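Side-chain contacts in 4-alpha-glucanotransferase (Aquifex aeolicus, PDB 1TZ7), which belongs to the amylomaltases (disproportionating enzymes), a family of glucanotransferases built round a barrel of eight parallel strands with helices packed outside it: residues L42-E45 against A46-L50; E165-E168 against W169-D173; K177-K181 against E182-R186; K207-E210 against K211-Y215. All blocks are in the same frame, centred on the assembly; numbering follows the deposited sequence.

The four contacts are local and fall into two pairs, each joined by direct packing. Interactions 1 and 4, with centres about 10 Å apart, belong to neighbouring barrel helices, 44-56 and 192-218, which face each other through Y47, L50, L212 and Y215. Interactions 2 and 3 lie farther out, their centres about 13 Å apart, where the chain leaves helix 149-165, passes through the short helix 174-177 and starts helix 181-190; K177 packs on the 169-173 segment there. Centres of contacts from different pairs are 35 to 42 Å apart. All come in series along the chain, and helix 192-218 follows directly after helix 181-190, leading from the peripheral helical region back to the barrel.

Interaction 1 of 4, residues L42-E45 against A46-L50; sequences LGKE and AYRFL
Y47 turns the edge of its ring to the backbone of G43, with CD2 3.2 Å from G43 O and the ring running on past the L42 carbonyl. A water completes this clasp: it donates to L42 O and accepts from Y47 OH, at 2.7 Å from each, so the phenol end is tied back to the chain just ahead of the helix. On the inner side, the methyl of A46 sits 3.3 Å from G43 O, and that carbonyl also takes a weak hydrogen bond from A46 N. G43 is the N-cap of helix 44-56, and K44 O receives the first firm bond of the regular helical pattern, from R48 N at 2.9 Å. This helix is the crossover of a beta-alpha-beta unit, carrying the chain from strand 23-27 to strand 60-62 of the parallel barrel. Helix 192-218 packs against part of its inner side through L212 on A46, and W209 meets L42 just before the helix. The outward side is looser and mainly charged. E45 and R48 run alongside each other, one turn apart, with OE2 of E45 2.9 Å from NH2 of R48. The carboxylate approaches over a guanidinium face, the two planes 87° apart, which makes this a salt bridge of charge alone, with no N-H aimed at the oxygen. Bends at chi2 (107°) and chi3 (61°) fold R48 back to that place. K44, exposed, comes in at the guanidinium edge, its NZ 3.5 Å from R48 NH2; the nearby negative charge of E45 probably makes this closeness tolerable.

Interaction 2 of 4, residues E165-E168 against W169-D173; sequences EGKE and WYEWD
E165, at the end of helix 149-165, touches the indole of W172 through its methylene: CB lies 4.1 Å from CD1 of W172. Its carboxylate turns instead to K167, whose extended chain brings NZ near OE1 in a weak salt bridge on the exposed side. Between them G166 leaves the helix with positive phi, and the chain swings round to bring K167 O close to NE1 of W172. That nitrogen donates to the oxygen at 3.0 Å, though the bond is bent to 133° and weak. E168 does most of the work. Its carbonyl oxygen lies 3.0 Å above the W172 ring plane, toward the rim, and accepts from E171 N at 3.1 Å; the donor stands well above the carbonyl plane. Its own N-H makes a long, weak bond, 3.5 Å, to OE1 of E171, so E171 holds E168 by both main chain and side chain. The E168 side chain goes another way, alongside Y170, and CB makes a CH-pi contact over the tyrosine face, 3.9 Å from the ring centroid. Y170 reaches it with CG between its own backbone N and carbonyl carbon (chi1 52°), a turn that carries the ring back beside E168. A water bridges E168 OE1 and W169 N, donating to the first and accepting from the second. Farther in, NE1 of W169 bonds to Y233 O, W169 and W172 pack on W239, and Y170 meets Y233. Residues E168 to E171 form a type I beta turn, joining the end of one helix to the approach to the next.

Interaction 3 of 4, residues K177-K181 against E182-R186; sequences KRREK and EALKR
L184 pushes its CD1 methyl against R179, touching the arginine at both ends of its side chain. At the root, CD1 lies 3.7 Å from R179 CB; at the tip, it sits over the centre of the guanidinium, 4.0 Å above the plane. The bend of R179 at chi3 (52°) makes this double contact possible, curling the planar group back over the methyl. The charge is dealt with elsewhere: NH1 of R179 forms a salt bridge to D154, and the guanidinium makes a cation-pi contact with W239, which also touches L184. L184 comes back toward the start of the helix because its CG stands beside its own backbone N (chi1 -77°), and CG passes 3.6 Å from E180 O. That oxygen accepts from L184 N at 3.2 Å, the donor approaching almost head-on, with a C=O...N angle of 167°. K181 takes part mainly through its backbone. Its carbonyl receives a weak bond from K185 N at 3.4 Å, while CG of K185 lies 3.4 Å from the same oxygen; the K181 side chain is exposed. E180 is the N-cap of helix 181-190. The preceding helix 174-177 ends in a Schellman motif, with R179 as its positive-phi C-prime residue and bonds from E180 N to E175 O and from R179 N to L176 O, with only R178, R179 and E180 between the two helices.

Interaction 4 of 4, residues K207-E210 against K211-Y215; sequences KQWE and KLRRY
R213 N donates to W209 O at 2.8 Å, the shortest sound polar bond here, with an N-H...O angle of 153°. It belongs to the regular i to i+4 pattern of helix 192-218, an outer helix of the barrel that leads into strand 222-227 and packs against helix 44-56. The residues on either side repeat the bond: L212 N to Q208 O at 3.1 Å and R214 N to E210 O at 3.1 Å. One residue earlier still, K211 N donates to K207 O at 3.2 Å, and in all four the donor is tilted somewhat from the carbonyl plane. CB of R213 lies 3.2 Å from W209 O. W209 is the large buried group. With CG anti to the backbone N (chi1 -177°), the indole stands out from the helix, leaning toward L212 and R213. CZ3 of its six-membered ring lies 4.0 Å from CD2 of L212, the two side chains crossing at a slant. The indole N-H is used by L299 O, and the extended R213 continues past the ring until its guanidinium forms a salt bridge to D301. Elsewhere on the helix Q208 is satisfied at both ends of its amide, by E95 at NE2 and by the backbone N of D92 at OE1. Where tryptophan and arginine pass each other, the pyrrole side brings NE1 of W209 to 4.2 Å from CB of R213, and the guanidinium plane is only 13° from that of the ring.

Interaction 1 of 4, residues L42-E45 against A46-L50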
# COMPACT_ATOMS: atom_id res chain seq x y z
N LEU A 42 5.93 -14.01 0.85
CA LEU A 42 6.83 -13.59 1.92
C LEU A 42 7.92 -14.64 2.18
O LEU A 42 8.53 -14.67 3.26
CB LEU A 42 6.03 -13.33 3.20
CG LEU A 42 4.87 -12.35 3.09
CD1 LEU A 42 4.12 -12.24 4.41
CD2 LEU A 42 5.35 -10.99 2.63
N GLY A 43 8.17 -15.50 1.20
CA GLY A 43 9.12 -16.58 1.34
C GLY A 43 10.44 -16.31 0.66
O GLY A 43 10.89 -15.16 0.58
N LYS A 44 11.06 -17.37 0.15
CA LYS A 44 12.45 -17.34 -0.32
C LYS A 44 12.80 -16.09 -1.15
O LYS A 44 13.86 -15.49 -0.95
CB LYS A 44 12.73 -18.61 -1.14
CG LYS A 44 14.09 -18.66 -1.81
CD LYS A 44 14.43 -20.10 -2.26
CE LYS A 44 15.09 -20.13 -3.64
NZ LYS A 44 16.58 -20.09 -3.55
N GLU A 45 11.92 -15.71 -2.06
CA GLU A 45 12.22 -14.64 -3.02
C GLU A 45 12.18 -13.26 -2.38
O GLU A 45 12.84 -12.33 -2.84
CB GLU A 45 11.26 -14.70 -4.20
CG GLU A 45 11.47 -15.90 -5.12
CD GLU A 45 12.90 -16.01 -5.60
OE1 GLU A 45 13.51 -14.96 -5.90
OE2 GLU A 45 13.42 -17.14 -5.67
N ALA A 46 11.38 -13.12 -1.32
CA ALA A 46 11.40 -11.92 -0.51
C ALA A 46 12.75 -11.75 0.18
O ALA A 46 13.30 -10.65 0.22
CB ALA A 46 10.28 -11.96 0.51
N TYR A 47 13.28 -12.85 0.70
CA TYR A 47 14.58 -12.83 1.38
C TYR A 47 15.72 -12.59 0.40
O TYR A 47 16.67 -11.88 0.71
CB TYR A 47 14.80 -14.14 2.13
CG TYR A 47 13.93 -14.27 3.35
CD1 TYR A 47 14.37 -13.81 4.59
CD2 TYR A 47 12.67 -14.85 3.27
CE1 TYR A 47 13.56 -13.92 5.72
CE2 TYR A 47 11.86 -14.96 4.39
CZ TYR A 47 12.31 -14.50 5.60
OH TYR A 47 11.51 -14.62 6.71
N ARG A 48 15.61 -13.17 -0.79
CA ARG A 48 16.60 -12.95 -1.85
C ARG A 48 16.63 -11.48 -2.27
O ARG A 48 17.68 -10.95 -2.59
CB ARG A 48 16.29 -13.83 -3.06
CG ARG A 48 17.27 -13.67 -4.23
CD ARG A 48 18.23 -14.86 -4.41
NE ARG A 48 17.51 -16.11 -4.69
CZ ARG A 48 16.94 -16.41 -5.86
NH1 ARG A 48 16.99 -15.56 -6.88
NH2 ARG A 48 16.31 -17.57 -6.00
N PHE A 49 15.46 -10.84 -2.28
CA PHE A 49 15.36 -9.45 -2.65
C PHE A 49 15.97 -8.55 -1.58
O PHE A 49 16.65 -7.58 -1.90
CB PHE A 49 13.90 -9.06 -2.89
CG PHE A 49 13.70 -7.59 -3.12
CD1 PHE A 49 14.18 -6.98 -4.27
CD2 PHE A 49 13.03 -6.80 -2.19
CE1 PHE A 49 14.01 -5.63 -4.49
CE2 PHE A 49 12.85 -5.43 -2.41
CZ PHE A 49 13.34 -4.85 -3.55
N LEU A 50 15.73 -8.87 -0.31
CA LEU A 50 16.36 -8.16 0.79
C LEU A 50 17.89 -8.31 0.75
O LEU A 50 18.61 -7.35 1.02
CB LEU A 50 15.83 -8.67 2.14
CG LEU A 50 14.37 -8.29 2.47
CD1 LEU A 50 13.97 -8.86 3.82
CD2 LEU A 50 14.18 -6.77 2.45
O HOH W 1 8.90 -14.74 5.94

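Interaction 2 of 4, residues E165-E168 against W169-D173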
# COMPACT_ATOMS: atom_id res chain seq x y z
N GLU A 165 -23.63 -16.48 5.25
CA GLU A 165 -24.77 -15.83 4.59
C GLU A 165 -24.51 -15.61 3.10
O GLU A 165 -25.44 -15.47 2.31
CB GLU A 165 -25.09 -14.49 5.28
CG GLU A 165 -26.22 -14.57 6.32
CD GLU A 165 -27.54 -15.05 5.72
OE1 GLU A 165 -27.84 -14.70 4.56
OE2 GLU A 165 -28.27 -15.78 6.42
N GLY A 166 -23.23 -15.58 2.72
CA GLY A 166 -22.85 -15.30 1.34
C GLY A 166 -23.21 -13.88 0.92
O GLY A 166 -23.49 -13.63 -0.25
N LYS A 167 -23.18 -12.96 1.88
CA LYS A 167 -23.62 -11.58 1.65
C LYS A 167 -22.67 -10.58 2.32
O LYS A 167 -21.90 -10.95 3.20
CB LYS A 167 -25.04 -11.38 2.18
CG LYS A 167 -26.12 -12.05 1.35
CD LYS A 167 -27.50 -11.84 1.97
CE LYS A 167 -28.50 -12.89 1.51
NZ LYS A 167 -29.65 -13.02 2.44
N GLU A 168 -22.75 -9.32 1.90
CA GLU A 168 -21.99 -8.24 2.53
C GLU A 168 -22.62 -7.87 3.88
O GLU A 168 -23.73 -8.29 4.19
CB GLU A 168 -21.95 -7.01 1.61
CG GLU A 168 -20.56 -6.59 1.18
CD GLU A 168 -19.82 -7.68 0.42
OE1 GLU A 168 -18.74 -8.10 0.88
OE2 GLU A 168 -20.33 -8.12 -0.64
N TRP A 169 -21.90 -7.07 4.68
CA TRP A 169 -22.33 -6.80 6.06
C TRP A 169 -23.60 -5.96 6.11
O TRP A 169 -24.43 -6.13 6.99
CB TRP A 169 -21.19 -6.13 6.88
CG TRP A 169 -20.90 -4.71 6.48
CD1 TRP A 169 -19.89 -4.28 5.67
CD2 TRP A 169 -21.60 -3.53 6.90
NE1 TRP A 169 -19.93 -2.91 5.55
CE2 TRP A 169 -20.97 -2.43 6.29
CE3 TRP A 169 -22.71 -3.30 7.73
CZ2 TRP A 169 -21.40 -1.11 6.49
CZ3 TRP A 169 -23.13 -1.99 7.92
CH2 TRP A 169 -22.48 -0.92 7.30
N TYR A 170 -23.74 -5.05 5.14
CA TYR A 170 -24.91 -4.16 5.09
C TYR A 170 -26.15 -4.87 4.54
O TYR A 170 -27.22 -4.29 4.49
CB TYR A 170 -24.60 -2.89 4.26
CG TYR A 170 -24.03 -3.17 2.88
CD1 TYR A 170 -22.65 -3.25 2.69
CD2 TYR A 170 -24.86 -3.36 1.78
CE1 TYR A 170 -22.12 -3.50 1.43
CE2 TYR A 170 -24.34 -3.61 0.52
CZ TYR A 170 -22.97 -3.68 0.36
OH TYR A 170 -22.44 -3.93 -0.88
N GLU A 171 -25.97 -6.13 4.12
CA GLU A 171 -27.09 -6.95 3.64
C GLU A 171 -27.50 -8.02 4.68
O GLU A 171 -28.51 -8.71 4.50
CB GLU A 171 -26.72 -7.63 2.32
CG GLU A 171 -26.10 -6.69 1.28
CD GLU A 171 -26.02 -7.31 -0.10
OE1 GLU A 171 -25.18 -8.22 -0.30
OE2 GLU A 171 -26.79 -6.89 -0.99
N TRP A 172 -26.73 -8.14 5.76
CA TRP A 172 -27.01 -9.13 6.82
C TRP A 172 -28.28 -8.77 7.56
O TRP A 172 -28.76 -7.64 7.49
CB TRP A 172 -25.86 -9.20 7.81
CG TRP A 172 -24.60 -9.77 7.26
CD1 TRP A 172 -24.47 -10.54 6.14
CD2 TRP A 172 -23.29 -9.63 7.80
NE1 TRP A 172 -23.15 -10.88 5.95
CE2 TRP A 172 -22.40 -10.33 6.95
CE3 TRP A 172 -22.76 -8.96 8.91
CZ2 TRP A 172 -21.03 -10.39 7.19
CZ3 TRP A 172 -21.39 -9.03 9.15
CH2 TRP A 172 -20.54 -9.73 8.29
N ASP A 173 -28.82 -9.74 8.30
CA ASP A 173 -29.92 -9.48 9.23
C ASP A 173 -29.60 -8.26 10.09
O ASP A 173 -28.44 -8.02 10.44
CB ASP A 173 -30.17 -10.71 10.12
CG ASP A 173 -31.06 -11.75 9.46
OD1 ASP A 173 -31.33 -11.62 8.24
OD2 ASP A 173 -31.55 -12.72 10.07
O HOH W 2 -18.90 -7.22 3.80

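Interaction 3 of 4, residues K177-K181 against E182-R186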
# COMPACT_ATOMS: atom_id res chain seq x y z
N LYS A 177 -26.03 -6.81 11.50
CA LYS A 177 -25.62 -5.63 10.74
C LYS A 177 -25.27 -4.46 11.67
O LYS A 177 -24.32 -3.73 11.42
CB LYS A 177 -26.75 -5.22 9.78
CG LYS A 177 -26.47 -3.98 8.96
CD LYS A 177 -27.66 -3.65 8.05
CE LYS A 177 -27.51 -2.28 7.41
NZ LYS A 177 -28.79 -1.80 6.83
N ARG A 178 -26.05 -4.31 12.74
CA ARG A 178 -25.88 -3.19 13.66
C ARG A 178 -25.12 -3.62 14.91
O ARG A 178 -25.01 -2.87 15.87
CB ARG A 178 -27.25 -2.61 14.06
CG ARG A 178 -28.14 -2.27 12.87
CD ARG A 178 -28.83 -0.92 12.98
NE ARG A 178 -29.55 -0.59 11.76
CZ ARG A 178 -30.33 0.48 11.62
NH1 ARG A 178 -30.50 1.33 12.63
NH2 ARG A 178 -30.95 0.70 10.46
N ARG A 179 -24.60 -4.85 14.89
CA ARG A 179 -23.72 -5.35 15.94
C ARG A 179 -24.38 -5.31 17.32
O ARG A 179 -23.79 -4.84 18.29
CB ARG A 179 -22.41 -4.55 15.95
CG ARG A 179 -21.56 -4.74 14.70
CD ARG A 179 -20.31 -3.87 14.66
NE ARG A 179 -19.50 -4.00 15.87
CZ ARG A 179 -18.69 -5.02 16.13
NH1 ARG A 179 -17.99 -5.05 17.26
NH2 ARG A 179 -18.56 -6.02 15.26
N GLU A 180 -25.61 -5.81 17.40
CA GLU A 180 -26.26 -6.02 18.69
C GLU A 180 -25.47 -7.03 19.51
O GLU A 180 -25.05 -8.07 19.00
CB GLU A 180 -27.71 -6.51 18.49
CG GLU A 180 -28.76 -5.54 19.02
CD GLU A 180 -29.05 -4.40 18.06
OE1 GLU A 180 -29.76 -4.63 17.06
OE2 GLU A 180 -28.57 -3.28 18.31
N LYS A 181 -25.27 -6.72 20.79
CA LYS A 181 -24.33 -7.47 21.63
C LYS A 181 -24.64 -8.97 21.64
O LYS A 181 -23.76 -9.79 21.39
CB LYS A 181 -24.37 -6.92 23.07
CG LYS A 181 -23.80 -5.50 23.23
CD LYS A 181 -24.59 -4.66 24.26
CE LYS A 181 -25.09 -3.34 23.66
NZ LYS A 181 -26.40 -2.92 24.24
N GLU A 182 -25.90 -9.31 21.91
CA GLU A 182 -26.30 -10.71 22.09
C GLU A 182 -26.18 -11.50 20.79
O GLU A 182 -25.73 -12.64 20.79
CB GLU A 182 -27.73 -10.79 22.64
CG GLU A 182 -28.15 -12.19 23.06
CD GLU A 182 -29.44 -12.21 23.86
OE1 GLU A 182 -30.52 -11.96 23.27
OE2 GLU A 182 -29.39 -12.46 25.08
N ALA A 183 -26.59 -10.89 19.68
CA ALA A 183 -26.59 -11.56 18.38
C ALA A 183 -25.17 -11.93 17.94
O ALA A 183 -24.96 -12.96 17.30
CB ALA A 183 -27.26 -10.69 17.33
N LEU A 184 -24.20 -11.09 18.30
CA LEU A 184 -22.78 -11.36 17.98
C LEU A 184 -22.26 -12.57 18.74
O LEU A 184 -21.53 -13.39 18.19
CB LEU A 184 -21.91 -10.12 18.28
CG LEU A 184 -22.03 -9.01 17.23
CD1 LEU A 184 -21.38 -7.68 17.62
CD2 LEU A 184 -21.72 -9.43 15.80
N LYS A 185 -22.65 -12.68 20.01
CA LYS A 185 -22.24 -13.82 20.84
C LYS A 185 -22.73 -15.13 20.24
O LYS A 185 -21.98 -16.10 20.14
CB LYS A 185 -22.79 -13.67 22.27
CG LYS A 185 -22.32 -12.41 23.00
CD LYS A 185 -22.14 -12.67 24.52
CE LYS A 185 -23.35 -13.39 25.15
NZ LYS A 185 -24.66 -12.80 24.72
N ARG A 186 -24.01 -15.16 19.85
CA ARG A 186 -24.64 -16.38 19.36
C ARG A 186 -23.95 -16.88 18.10
O ARG A 186 -23.62 -18.06 17.99
CB ARG A 186 -26.13 -16.13 19.06
CG ARG A 186 -26.99 -15.88 20.30
CD ARG A 186 -28.50 -15.73 20.01
NE ARG A 186 -28.76 -15.08 18.72
CZ ARG A 186 -28.96 -15.73 17.56
NH1 ARG A 186 -29.19 -15.04 16.45
NH2 ARG A 186 -28.93 -17.06 17.52

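Interaction 4 of 4, residues K207-E210 against K211-Y215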
# COMPACT_ATOMS: atom_id res chain seq x y z
N LYS A 207 3.08 -13.88 11.13
CA LYS A 207 4.30 -14.56 11.57
C LYS A 207 5.34 -14.60 10.44
O LYS A 207 6.54 -14.47 10.70
CB LYS A 207 3.98 -15.99 12.04
CG LYS A 207 4.11 -16.19 13.56
CD LYS A 207 3.22 -15.20 14.35
CE LYS A 207 3.99 -14.56 15.51
NZ LYS A 207 3.58 -15.12 16.83
N GLN A 208 4.89 -14.77 9.21
CA GLN A 208 5.78 -14.74 8.06
C GLN A 208 6.33 -13.32 7.83
O GLN A 208 7.49 -13.15 7.46
CB GLN A 208 5.08 -15.26 6.81
CG GLN A 208 4.91 -16.78 6.79
CD GLN A 208 4.48 -17.31 5.43
OE1 GLN A 208 4.31 -16.54 4.49
NE2 GLN A 208 4.30 -18.62 5.33
N TRP A 209 5.50 -12.31 8.05
CA TRP A 209 5.95 -10.93 7.90
C TRP A 209 6.91 -10.53 9.03
O TRP A 209 7.86 -9.80 8.80
CB TRP A 209 4.78 -9.96 7.86
CG TRP A 209 5.25 -8.57 7.65
CD1 TRP A 209 5.48 -7.63 8.61
CD2 TRP A 209 5.60 -7.97 6.40
NE1 TRP A 209 5.94 -6.47 8.03
CE2 TRP A 209 6.02 -6.65 6.67
CE3 TRP A 209 5.59 -8.41 5.07
CZ2 TRP A 209 6.43 -5.77 5.67
CZ3 TRP A 209 6.00 -7.53 4.07
CH2 TRP A 209 6.41 -6.23 4.38
N GLU A 210 6.64 -11.01 10.23
CA GLU A 210 7.49 -10.75 11.39
C GLU A 210 8.90 -11.27 11.12
O GLU A 210 9.88 -10.59 11.42
CB GLU A 210 6.91 -11.42 12.64
CG GLU A 210 7.77 -11.27 13.90
CD GLU A 210 7.14 -11.93 15.11
OE1 GLU A 210 7.10 -13.18 15.16
OE2 GLU A 210 6.69 -11.21 16.02
N LYS A 211 8.99 -12.47 10.55
CA LYS A 211 10.27 -13.08 10.23
C LYS A 211 11.00 -12.30 9.13
O LYS A 211 12.21 -12.10 9.20
CB LYS A 211 10.06 -14.54 9.77
CG LYS A 211 11.25 -15.45 10.01
CD LYS A 211 10.98 -16.87 9.49
CE LYS A 211 10.19 -17.71 10.50
NZ LYS A 211 8.73 -17.67 10.25
N LEU A 212 10.26 -11.87 8.12
CA LEU A 212 10.84 -11.13 7.01
C LEU A 212 11.30 -9.75 7.48
O LEU A 212 12.35 -9.26 7.07
CB LEU A 212 9.83 -10.98 5.88
CG LEU A 212 10.34 -10.29 4.61
CD1 LEU A 212 11.38 -11.14 3.91
CD2 LEU A 212 9.18 -9.98 3.68
N ARG A 213 10.51 -9.14 8.35
CA ARG A 213 10.82 -7.81 8.87
C ARG A 213 12.10 -7.82 9.73
O ARG A 213 12.91 -6.90 9.65
CB ARG A 213 9.66 -7.28 9.70
CG ARG A 213 10.00 -6.06 10.46
CD ARG A 213 8.86 -5.40 11.16
NE ARG A 213 9.35 -4.27 11.93
CZ ARG A 213 9.70 -3.11 11.40
NH1 ARG A 213 10.16 -2.15 12.17
NH2 ARG A 213 9.59 -2.90 10.08
N ARG A 214 12.26 -8.86 10.53
CA ARG A 214 13.47 -9.01 11.34
C ARG A 214 14.70 -9.15 10.45
O ARG A 214 15.73 -8.55 10.71
CB ARG A 214 13.35 -10.23 12.26
CG ARG A 214 14.61 -10.52 13.07
CD ARG A 214 14.48 -11.69 14.02
NE ARG A 214 15.77 -12.03 14.63
CZ ARG A 214 15.96 -13.04 15.48
NH1 ARG A 214 17.17 -13.27 15.97
NH2 ARG A 214 14.94 -13.81 15.84
N TYR A 215 14.57 -9.95 9.40
CA TYR A 215 15.64 -10.13 8.45
C TYR A 215 16.04 -8.77 7.84
O TYR A 215 17.22 -8.44 7.74
CB TYR A 215 15.19 -11.10 7.35
CG TYR A 215 16.30 -11.68 6.52
CD1 TYR A 215 16.68 -11.09 5.33
CD2 TYR A 215 16.95 -12.85 6.92
CE1 TYR A 215 17.69 -11.62 4.55
CE2 TYR A 215 17.96 -13.40 6.15
CZ TYR A 215 18.33 -12.78 4.96
OH TYR A 215 19.33 -13.31 4.18